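Local coordinates for protein copper-containing nitrite reductase (Thermus scotoductus, PDB 6HBE) that probably reduces nitrite to nitric oxide at its copper centres with electrons taken from cytochrome c, working as a homotrimer, at residues Y314-P319 and Y433-I438; N356-K361 and Y424-S429; G38-G43 and A305-V310. All blocks are in the same frame, centred on the assembly; numbering follows the deposited sequence.

Contact 1 (Y314-P319 and Y433-I438)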
loop_
_atom_site.group_PDB
_atom_site.type_symbol
_atom_site.label_atom_id
_atom_site.label_comp_id
_atom_site.label_asym_id
_atom_site.label_seq_id
_atom_site.Cartn_x
_atom_site.Cartn_y
_atom_site.Cartn_z
ATOM N N TYR C 314 -18.863 -4.989 -7.622
ATOM C CA TYR C 314 -19.799 -5.932 -6.994
ATOM C C TYR C 314 -20.331 -7.059 -7.916
ATOM O O TYR C 314 -20.688 -8.132 -7.435
ATOM C CB TYR C 314 -20.993 -5.181 -6.494
ATOM C CG TYR C 314 -20.711 -3.908 -5.689
ATOM C CD1 TYR C 314 -20.022 -3.948 -4.491
ATOM C CD2 TYR C 314 -21.143 -2.670 -6.152
ATOM C CE1 TYR C 314 -19.808 -2.791 -3.759
ATOM C CE2 TYR C 314 -20.942 -1.519 -5.419
ATOM C CZ TYR C 314 -20.279 -1.579 -4.242
ATOM O OH TYR C 314 -20.094 -0.412 -3.524
ATOM N N GLY C 315 -20.399 -6.805 -9.213
ATOM C CA GLY C 315 -21.160 -7.649 -10.164
ATOM C C GLY C 315 -20.368 -8.026 -11.385
ATOM O O GLY C 315 -19.140 -8.076 -11.341
ATOM N N LEU C 316 -21.070 -8.312 -12.485
ATOM C CA LEU C 316 -20.431 -8.777 -13.704
ATOM C C LEU C 316 -19.827 -7.584 -14.474
ATOM O O LEU C 316 -20.470 -6.548 -14.649
ATOM C CB LEU C 316 -21.445 -9.525 -14.585
ATOM C CG LEU C 316 -22.153 -10.732 -13.942
ATOM C CD1 LEU C 316 -23.144 -11.343 -14.940
ATOM C CD2 LEU C 316 -21.175 -11.797 -13.456
ATOM N N ALA C 317 -18.599 -7.746 -14.943
ATOM C CA ALA C 317 -17.909 -6.707 -15.711
ATOM C C ALA C 317 -17.729 -7.150 -17.150
ATOM O O ALA C 317 -17.895 -8.338 -17.428
ATOM C CB ALA C 317 -16.563 -6.428 -15.069
ATOM N N SER C 318 -17.375 -6.208 -18.042
ATOM C CA SER C 318 -17.115 -6.477 -19.480
ATOM C C SER C 318 -15.771 -5.931 -19.976
ATOM O O SER C 318 -15.396 -4.821 -19.573
ATOM C CB SER C 318 -18.195 -5.819 -20.350
ATOM O OG SER C 318 -19.451 -6.268 -19.924
ATOM N N PRO C 319 -15.087 -6.622 -20.893
ATOM C CA PRO C 319 -15.503 -7.924 -21.443
ATOM C C PRO C 319 -15.408 -9.041 -20.402
ATOM O O PRO C 319 -14.529 -9.007 -19.542
ATOM C CB PRO C 319 -14.518 -8.164 -22.588
ATOM C CG PRO C 319 -13.314 -7.305 -22.279
ATOM C CD PRO C 319 -13.807 -6.154 -21.454
ATOM N N TYR C 433 -27.345 -6.845 -5.727
ATOM C CA TYR C 433 -26.376 -6.303 -6.711
ATOM C C TYR C 433 -25.044 -7.096 -6.792
ATOM O O TYR C 433 -24.289 -6.922 -7.747
ATOM C CB TYR C 433 -26.111 -4.799 -6.447
ATOM C CG TYR C 433 -25.597 -4.518 -5.060
ATOM C CD1 TYR C 433 -24.230 -4.580 -4.767
ATOM C CD2 TYR C 433 -26.473 -4.223 -4.021
ATOM C CE1 TYR C 433 -23.768 -4.346 -3.471
ATOM C CE2 TYR C 433 -26.027 -4.015 -2.749
ATOM C CZ TYR C 433 -24.667 -4.070 -2.466
ATOM O OH TYR C 433 -24.268 -3.858 -1.156
ATOM N N MET C 434 -24.760 -7.966 -5.818
ATOM C CA MET C 434 -23.656 -8.946 -5.947
ATOM C C MET C 434 -24.039 -10.027 -6.922
ATOM O O MET C 434 -25.081 -10.673 -6.740
ATOM C CB MET C 434 -23.384 -9.671 -4.640
ATOM C CG MET C 434 -22.806 -8.801 -3.559
ATOM S SD MET C 434 -22.493 -9.675 -2.005
ATOM C CE MET C 434 -21.443 -11.010 -2.473
ATOM N N LYS C 435 -23.195 -10.277 -7.911
ATOM C CA LYS C 435 -23.539 -11.232 -8.970
ATOM C C LYS C 435 -22.341 -12.000 -9.493
ATOM O O LYS C 435 -21.253 -11.438 -9.681
ATOM C CB LYS C 435 -24.236 -10.510 -10.142
ATOM C CG LYS C 435 -24.789 -11.462 -11.218
ATOM C CD LYS C 435 -25.617 -10.758 -12.297
ATOM C CE LYS C 435 -26.965 -10.286 -11.777
ATOM N NZ LYS C 435 -27.782 -9.683 -12.867
ATOM N N GLY C 436 -22.562 -13.285 -9.770
ATOM C CA GLY C 436 -21.548 -14.164 -10.339
ATOM C C GLY C 436 -22.134 -15.221 -11.261
ATOM O O GLY C 436 -23.368 -15.361 -11.346
ATOM N N ILE C 437 -21.241 -15.956 -11.922
ATOM C CA ILE C 437 -21.594 -17.024 -12.896
ATOM C C ILE C 437 -20.775 -18.272 -12.632
ATOM O O ILE C 437 -19.551 -18.190 -12.381
ATOM C CB ILE C 437 -21.359 -16.566 -14.358
ATOM C CG1 ILE C 437 -22.392 -15.506 -14.776
ATOM C CG2 ILE C 437 -21.401 -17.741 -15.332
ATOM C CD1 ILE C 437 -22.078 -14.767 -16.053
ATOM N N ILE C 438 -21.421 -19.446 -12.714
ATOM C CA ILE C 438 -20.710 -20.722 -12.828
ATOM C C ILE C 438 -21.195 -21.451 -14.091
ATOM O O ILE C 438 -22.415 -21.537 -14.328
ATOM C CB ILE C 438 -20.934 -21.637 -11.591
ATOM C CG1 ILE C 438 -20.234 -21.065 -10.356
ATOM C CG2 ILE C 438 -20.407 -23.056 -11.843
ATOM C CD1 ILE C 438 -20.635 -21.728 -9.059
HETATM O O HOH W 1 -18.953 -10.368 -8.266
#

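Contact 2 (N356-K361 and Y424-S429). With CU (copper (II) ion), chain L.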
loop_
_atom_site.group_PDB
_atom_site.type_symbol
_atom_site.label_atom_id
_atom_site.label_comp_id
_atom_site.label_asym_id
_atom_site.label_seq_id
_atom_site.Cartn_x
_atom_site.Cartn_y
_atom_site.Cartn_z
ATOM N N ASN C 356 -18.277 -7.481 -0.747
ATOM C CA ASN C 356 -19.596 -7.570 -1.401
ATOM C C ASN C 356 -19.469 -7.915 -2.886
ATOM O O ASN C 356 -20.046 -7.246 -3.748
ATOM C CB ASN C 356 -20.430 -6.297 -1.198
ATOM C CG ASN C 356 -20.924 -6.117 0.232
ATOM O OD1 ASN C 356 -20.480 -6.784 1.173
ATOM N ND2 ASN C 356 -21.876 -5.219 0.400
ATOM N N SER C 357 -18.667 -8.940 -3.169
ATOM C CA SER C 357 -18.490 -9.464 -4.516
ATOM C C SER C 357 -18.120 -10.916 -4.477
ATOM O O SER C 357 -17.747 -11.432 -3.427
ATOM C CB SER C 357 -17.446 -8.660 -5.317
ATOM O OG SER C 357 -16.101 -8.948 -4.952
ATOM N N PHE C 358 -18.207 -11.590 -5.636
ATOM C CA PHE C 358 -17.780 -12.971 -5.779
ATOM C C PHE C 358 -16.490 -13.014 -6.601
ATOM O O PHE C 358 -16.425 -12.400 -7.650
ATOM C CB PHE C 358 -18.852 -13.856 -6.460
ATOM C CG PHE C 358 -20.152 -13.943 -5.703
ATOM C CD1 PHE C 358 -20.263 -14.740 -4.579
ATOM C CD2 PHE C 358 -21.277 -13.200 -6.114
ATOM C CE1 PHE C 358 -21.466 -14.821 -3.879
ATOM C CE2 PHE C 358 -22.473 -13.280 -5.428
ATOM C CZ PHE C 358 -22.568 -14.084 -4.302
ATOM N N TYR C 359 -15.488 -13.773 -6.129
ATOM C CA TYR C 359 -14.167 -13.871 -6.784
ATOM C C TYR C 359 -13.711 -15.314 -6.937
ATOM O O TYR C 359 -13.506 -15.989 -5.943
ATOM C CB TYR C 359 -13.104 -13.078 -5.987
ATOM C CG TYR C 359 -11.764 -13.022 -6.672
ATOM C CD1 TYR C 359 -11.567 -12.200 -7.778
ATOM C CD2 TYR C 359 -10.714 -13.809 -6.247
ATOM C CE1 TYR C 359 -10.337 -12.161 -8.435
ATOM C CE2 TYR C 359 -9.480 -13.777 -6.897
ATOM C CZ TYR C 359 -9.303 -12.936 -7.977
ATOM O OH TYR C 359 -8.078 -12.900 -8.610
ATOM N N PRO C 360 -13.522 -15.809 -8.155
ATOM C CA PRO C 360 -13.668 -15.088 -9.430
ATOM C C PRO C 360 -15.138 -14.805 -9.807
ATOM O O PRO C 360 -16.047 -15.502 -9.319
ATOM C CB PRO C 360 -13.015 -16.058 -10.432
ATOM C CG PRO C 360 -13.236 -17.407 -9.834
ATOM C CD PRO C 360 -13.244 -17.239 -8.338
ATOM N N LYS C 361 -15.371 -13.749 -10.596
ATOM C CA LYS C 361 -16.717 -13.384 -11.053
ATOM C C LYS C 361 -17.388 -14.469 -11.941
ATOM O O LYS C 361 -18.600 -14.713 -11.824
ATOM C CB LYS C 361 -16.706 -12.051 -11.817
ATOM C CG LYS C 361 -16.389 -10.822 -10.953
ATOM C CD LYS C 361 -16.202 -9.561 -11.796
ATOM C CE LYS C 361 -15.850 -8.302 -10.970
ATOM N NZ LYS C 361 -16.812 -8.031 -9.861
ATOM N N TYR C 424 -25.301 -21.039 -14.893
ATOM C CA TYR C 424 -26.093 -20.441 -13.817
ATOM C C TYR C 424 -25.589 -19.032 -13.515
ATOM O O TYR C 424 -24.376 -18.840 -13.378
ATOM C CB TYR C 424 -25.973 -21.292 -12.544
ATOM C CG TYR C 424 -26.203 -22.770 -12.789
ATOM C CD1 TYR C 424 -27.502 -23.296 -12.803
ATOM C CD2 TYR C 424 -25.138 -23.632 -13.045
ATOM C CE1 TYR C 424 -27.725 -24.646 -13.053
ATOM C CE2 TYR C 424 -25.347 -24.986 -13.296
ATOM C CZ TYR C 424 -26.650 -25.485 -13.303
ATOM O OH TYR C 424 -26.887 -26.821 -13.558
ATOM N N VAL C 425 -26.505 -18.070 -13.407
ATOM C CA VAL C 425 -26.197 -16.754 -12.864
ATOM C C VAL C 425 -26.748 -16.756 -11.451
ATOM O O VAL C 425 -27.908 -17.132 -11.258
ATOM C CB VAL C 425 -26.842 -15.606 -13.678
ATOM C CG1 VAL C 425 -26.400 -14.242 -13.158
ATOM C CG2 VAL C 425 -26.521 -15.755 -15.153
ATOM N N TYR C 426 -25.930 -16.357 -10.469
ATOM C CA TYR C 426 -26.352 -16.312 -9.069
ATOM C C TYR C 426 -26.110 -14.928 -8.465
ATOM O O TYR C 426 -25.272 -14.160 -8.957
ATOM C CB TYR C 426 -25.684 -17.429 -8.235
ATOM C CG TYR C 426 -24.167 -17.335 -8.138
ATOM C CD1 TYR C 426 -23.342 -17.857 -9.137
ATOM C CD2 TYR C 426 -23.555 -16.720 -7.044
ATOM C CE1 TYR C 426 -21.953 -17.757 -9.056
ATOM C CE2 TYR C 426 -22.157 -16.611 -6.965
ATOM C CZ TYR C 426 -21.357 -17.113 -7.963
ATOM O OH TYR C 426 -19.960 -17.035 -7.890
ATOM N N ILE C 427 -26.887 -14.613 -7.433
ATOM C CA ILE C 427 -26.726 -13.388 -6.638
ATOM C C ILE C 427 -26.612 -13.726 -5.169
ATOM O O ILE C 427 -26.812 -14.870 -4.760
ATOM C CB ILE C 427 -27.893 -12.356 -6.851
ATOM C CG1 ILE C 427 -29.252 -12.907 -6.384
ATOM C CG2 ILE C 427 -27.975 -11.930 -8.308
ATOM C CD1 ILE C 427 -30.400 -11.921 -6.488
ATOM N N CYS C 428 -26.320 -12.712 -4.361
ATOM C CA CYS C 428 -26.575 -12.783 -2.929
ATOM C C CYS C 428 -27.958 -12.216 -2.621
ATOM O O CYS C 428 -28.305 -11.117 -3.074
ATOM C CB CYS C 428 -25.501 -12.015 -2.178
ATOM S SG CYS C 428 -25.775 -11.912 -0.423
ATOM N N SER C 429 -28.757 -12.940 -1.832
ATOM C CA SER C 429 -30.126 -12.484 -1.531
ATOM C C SER C 429 -30.125 -11.301 -0.563
ATOM O O SER C 429 -31.042 -10.483 -0.596
ATOM C CB SER C 429 -30.998 -13.644 -0.986
ATOM O OG SER C 429 -30.569 -14.088 0.282
HETATM CU CU CU L . -24.192 -10.462 0.334
HETATM O O HOH W 2 -18.311 -17.366 -9.792
#

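Contact 3 (G38-G43 and A305-V310)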
loop_
_atom_site.group_PDB
_atom_site.type_symbol
_atom_site.label_atom_id
_atom_site.label_comp_id
_atom_site.label_asym_id
_atom_site.label_seq_id
_atom_site.Cartn_x
_atom_site.Cartn_y
_atom_site.Cartn_z
ATOM N N GLY C 38 -14.936 5.864 -23.410
ATOM C CA GLY C 38 -15.343 4.450 -23.657
ATOM C C GLY C 38 -15.255 3.506 -22.431
ATOM O O GLY C 38 -15.360 2.291 -22.590
ATOM N N VAL C 39 -15.048 4.050 -21.231
ATOM C CA VAL C 39 -14.858 3.234 -19.998
ATOM C C VAL C 39 -15.892 3.633 -18.942
ATOM O O VAL C 39 -15.897 4.771 -18.461
ATOM C CB VAL C 39 -13.436 3.388 -19.413
ATOM C CG1 VAL C 39 -13.273 2.544 -18.135
ATOM C CG2 VAL C 39 -12.402 2.971 -20.454
ATOM N N TYR C 40 -16.785 2.694 -18.607
ATOM C CA TYR C 40 -17.897 2.935 -17.703
ATOM C C TYR C 40 -17.757 2.165 -16.404
ATOM O O TYR C 40 -17.331 1.033 -16.432
ATOM C CB TYR C 40 -19.227 2.563 -18.376
ATOM C CG TYR C 40 -19.465 3.404 -19.589
ATOM C CD1 TYR C 40 -18.915 3.037 -20.815
ATOM C CD2 TYR C 40 -20.190 4.588 -19.516
ATOM C CE1 TYR C 40 -19.101 3.813 -21.947
ATOM C CE2 TYR C 40 -20.385 5.377 -20.651
ATOM C CZ TYR C 40 -19.837 4.960 -21.865
ATOM O OH TYR C 40 -19.994 5.706 -23.014
ATOM N N LEU C 41 -18.131 2.801 -15.288
ATOM C CA LEU C 41 -18.053 2.251 -13.939
ATOM C C LEU C 41 -19.437 2.204 -13.296
ATOM O O LEU C 41 -20.084 3.249 -13.153
ATOM C CB LEU C 41 -17.158 3.180 -13.074
ATOM C CG LEU C 41 -17.013 2.869 -11.585
ATOM C CD1 LEU C 41 -16.363 1.517 -11.374
ATOM C CD2 LEU C 41 -16.211 3.951 -10.866
ATOM N N ARG C 42 -19.872 1.023 -12.867
ATOM C CA ARG C 42 -21.131 0.871 -12.112
ATOM C C ARG C 42 -20.866 1.001 -10.640
ATOM O O ARG C 42 -19.890 0.446 -10.139
ATOM C CB ARG C 42 -21.770 -0.502 -12.345
ATOM C CG ARG C 42 -22.186 -0.790 -13.780
ATOM C CD ARG C 42 -23.232 -1.897 -13.828
ATOM N NE ARG C 42 -23.111 -2.617 -15.081
ATOM C CZ ARG C 42 -23.909 -2.505 -16.145
ATOM N NH1 ARG C 42 -23.624 -3.245 -17.226
ATOM N NH2 ARG C 42 -24.986 -1.701 -16.161
ATOM N N GLY C 43 -21.761 1.690 -9.940
ATOM C CA GLY C 43 -21.667 1.855 -8.501
ATOM C C GLY C 43 -22.871 2.528 -7.885
ATOM O O GLY C 43 -23.987 2.383 -8.366
ATOM N N ALA C 305 -23.005 0.755 -27.183
ATOM C CA ALA C 305 -22.342 -0.343 -27.886
ATOM C C ALA C 305 -20.900 0.015 -28.255
ATOM O O ALA C 305 -20.101 -0.876 -28.518
ATOM C CB ALA C 305 -23.127 -0.723 -29.140
ATOM N N SER C 306 -20.584 1.312 -28.289
ATOM C CA SER C 306 -19.201 1.784 -28.438
ATOM C C SER C 306 -18.258 1.533 -27.224
ATOM O O SER C 306 -17.056 1.688 -27.371
ATOM C CB SER C 306 -19.182 3.275 -28.795
ATOM O OG SER C 306 -19.617 4.096 -27.720
ATOM N N ALA C 307 -18.785 1.154 -26.056
ATOM C CA ALA C 307 -17.973 0.995 -24.824
ATOM C C ALA C 307 -16.848 -0.009 -24.990
ATOM O O ALA C 307 -17.063 -1.083 -25.550
ATOM C CB ALA C 307 -18.863 0.568 -23.651
ATOM N N LYS C 308 -15.660 0.314 -24.480
ATOM C CA LYS C 308 -14.551 -0.659 -24.510
ATOM C C LYS C 308 -14.355 -1.432 -23.205
ATOM O O LYS C 308 -13.763 -2.499 -23.215
ATOM C CB LYS C 308 -13.239 -0.073 -25.063
ATOM C CG LYS C 308 -12.694 1.153 -24.396
ATOM C CD LYS C 308 -11.586 1.804 -25.231
ATOM C CE LYS C 308 -11.196 3.115 -24.558
ATOM N NZ LYS C 308 -9.935 3.756 -25.065
ATOM N N ARG C 309 -14.919 -0.940 -22.103
ATOM C CA ARG C 309 -14.791 -1.610 -20.810
ATOM C C ARG C 309 -15.938 -1.167 -19.914
ATOM O O ARG C 309 -16.308 0.026 -19.917
ATOM C CB ARG C 309 -13.422 -1.262 -20.172
ATOM C CG ARG C 309 -13.231 -1.735 -18.740
ATOM C CD ARG C 309 -11.799 -1.555 -18.237
ATOM N NE ARG C 309 -10.954 -2.729 -18.487
ATOM C CZ ARG C 309 -9.619 -2.763 -18.386
ATOM N NH1 ARG C 309 -8.913 -1.679 -18.015
ATOM N NH2 ARG C 309 -8.981 -3.909 -18.658
ATOM N N VAL C 310 -16.532 -2.125 -19.193
ATOM C CA VAL C 310 -17.437 -1.825 -18.089
ATOM C C VAL C 310 -16.873 -2.420 -16.809
ATOM O O VAL C 310 -16.676 -3.623 -16.715
ATOM C CB VAL C 310 -18.866 -2.406 -18.298
ATOM C CG1 VAL C 310 -19.790 -1.960 -17.156
ATOM C CG2 VAL C 310 -19.410 -1.953 -19.641
HETATM O O HOH W 3 -18.428 4.742 -25.458
#

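Contact 1 (Y314-P319 and Y433-I438)
Tyr-433 sets the edge of its ring against one face of Tyr-314, an edge-to-face (T-shaped) pair with planes at 72° and centroids 5.0 Å apart. The touching edge is CD1-CE1: Tyr-433 CE1 rides 3.8 Å above the Tyr-314 ring plane, displaced toward its rim, while Tyr-433 CD1 comes to 3.7 Å from Tyr-314 CG. A chi1 of 58° tucks Tyr-433 CG between its own N and carbonyl carbon and swings the ring toward Tyr-314. Both hydroxyls bond elsewhere, Tyr-314 OH to Ala-124 O and Tyr-433 OH to Glu-385 and Asn-356. Tyr-433 also lies close to His-125 of another copper site.

Aliphatic contact follows along the strand. Leu-316 lies nearly at right angles across Lys-435 and Ile-437, its CD1 3.7 Å from Lys-435 CD and 3.8 Å from Ile-437 CD1.

The polar contacts gather on one backbone carbonyl. Tyr-314 O receives a weak hydrogen bond from Lys-435 N at 3.3 Å and a CA-H...O contact from Met-434 CA at 3.4 Å; a water lies within hydrogen-bonding distance of Tyr-314 O and of Lys-435 O, 2.9 Å from each.

The loop 314-319 is thus joined to the loop of Met-434, a copper ligand, without a charge pair: the join relies on ring packing, aliphatic fit, and a weak hydrogen bond, a CA-H...O contact and a water at one carbonyl.

Contact 2 (N356-K361 and Y424-S429)
Phe-358 carries the edge of Tyr-426 on one face and the backbone around Ile-427 and Cys-428 at its rim. Tyr-426 CE2 stands 3.3 Å above the Phe-358 ring plane, over its centre, nearly equidistant from all six ring carbons. The rings form an edge-to-face pair, centroids 4.7 Å apart and planes at 68°. At the edge of Phe-358, close to its plane, Cys-428 N lies 4.0 Å from Phe-358 CZ. At the edge of Tyr-426, in its plane, are Phe-358 CD1 and a water.

The setting is the core of a cupredoxin β-sandwich of the plastocyanin/azurin type. Phe-358 comes from strand 358-359 of one sheet and Tyr-426 from strand 422-427 of the other, so the rings meet between the sheets; no hydrogen bond joins the two segments directly. Tyr-426 also touches Val-351 of the facing sheet, and Phe-358 touches Met-434.

The bond to CB of Tyr-426 runs alongside the other segment, and a chi1 of 63° turns the ring over to Phe-358. This puts Tyr-426 OH at the CB end of Phe-358, 3.7 Å from Phe-358 CB. The buried hydroxyl meets a water 2.5 Å from Tyr-426 OH, a short distance; the water also lies 3.0 Å from Pro-360 O, linking the two segments indirectly.

Strand 422-427 leads directly into Cys-428 of the copper site, at the CZ end of Phe-358. Phe-358 CZ packs against the CB of Cys-428, whose chi1 of 175° points SG at the copper ion. His-390, His-431 and Met-434 complete the ligand set characteristic of a type 1 centre, and Cys-428 SG binds the copper ion at 2.3 Å.

Contact 3 (G38-G43 and A305-V310)
Gly-38 O grips two successive backbone N-H groups, and this is the tight end of the contact. Lys-308 N donates at 2.8 Å to a lone pair of Gly-38 O, and Arg-309 N approaches the same oxygen at 3.3 Å, also in the carbonyl plane. Lys-308 CG packs onto this oxygen as well, 3.4 Å from Gly-38 O. One step on, Tyr-40 N gives Arg-309 O a nearly straight bond of 3.0 Å (173°), and CA-H...O contacts from Val-39 to Arg-309 O and from Val-310 to Tyr-40 O add to the pairing. The buried Tyr-40 ring belongs to this close-fitting part too, its CE1 3.7 Å from Ala-307 CB.

The solvent side is looser. At the edge of the Tyr-40 ring a water bridges Tyr-40 OH to OG of exposed Ser-306. With an alanine in place of Tyr-40, Ala-307 CB would probably lose its aromatic neighbour and the water its hydroxyl partner on this strand. Exposed Arg-42 slants past Val-310, with Arg-42 NE 4.0 Å from Val-310 CG1. The charged ends of the other segment reach away: Arg-309 to Glu-322 and to Glu-376 of the second subunit, Lys-308 NZ to His-410 O of that subunit.

Val-39 with Arg-309 and Tyr-40 with Val-310 are parallel bridges, by which linker strand 309-311 extends the edge of a mixed sheet in the N-terminal cupredoxin domain.

How the contacts relate
Along the chain contact 3 closes first, between the N-terminal domain and residues 305-310; a few residues later 314-319 opens contact 1, and both segments of contact 2 fall before 433-438 completes it. Contacts 1 and 2 have centres about 6 Å apart; contact 2 and segment 433-438 of contact 1 belong to the C-terminal cupredoxin domain, where strands 422-427 and 435-443 are sheet neighbours. A hydrogen bond from Lys-361 NZ to Gly-315 O, 2.8 Å, ties them further. Contact 3 has its centre about 14 Å from that of contact 1, which it touches through Ser-318 O and Val-310 N, and about 20 Å from that of contact 2. The linker is thus fastened to both the N-terminal domain and the C-terminal copper domain.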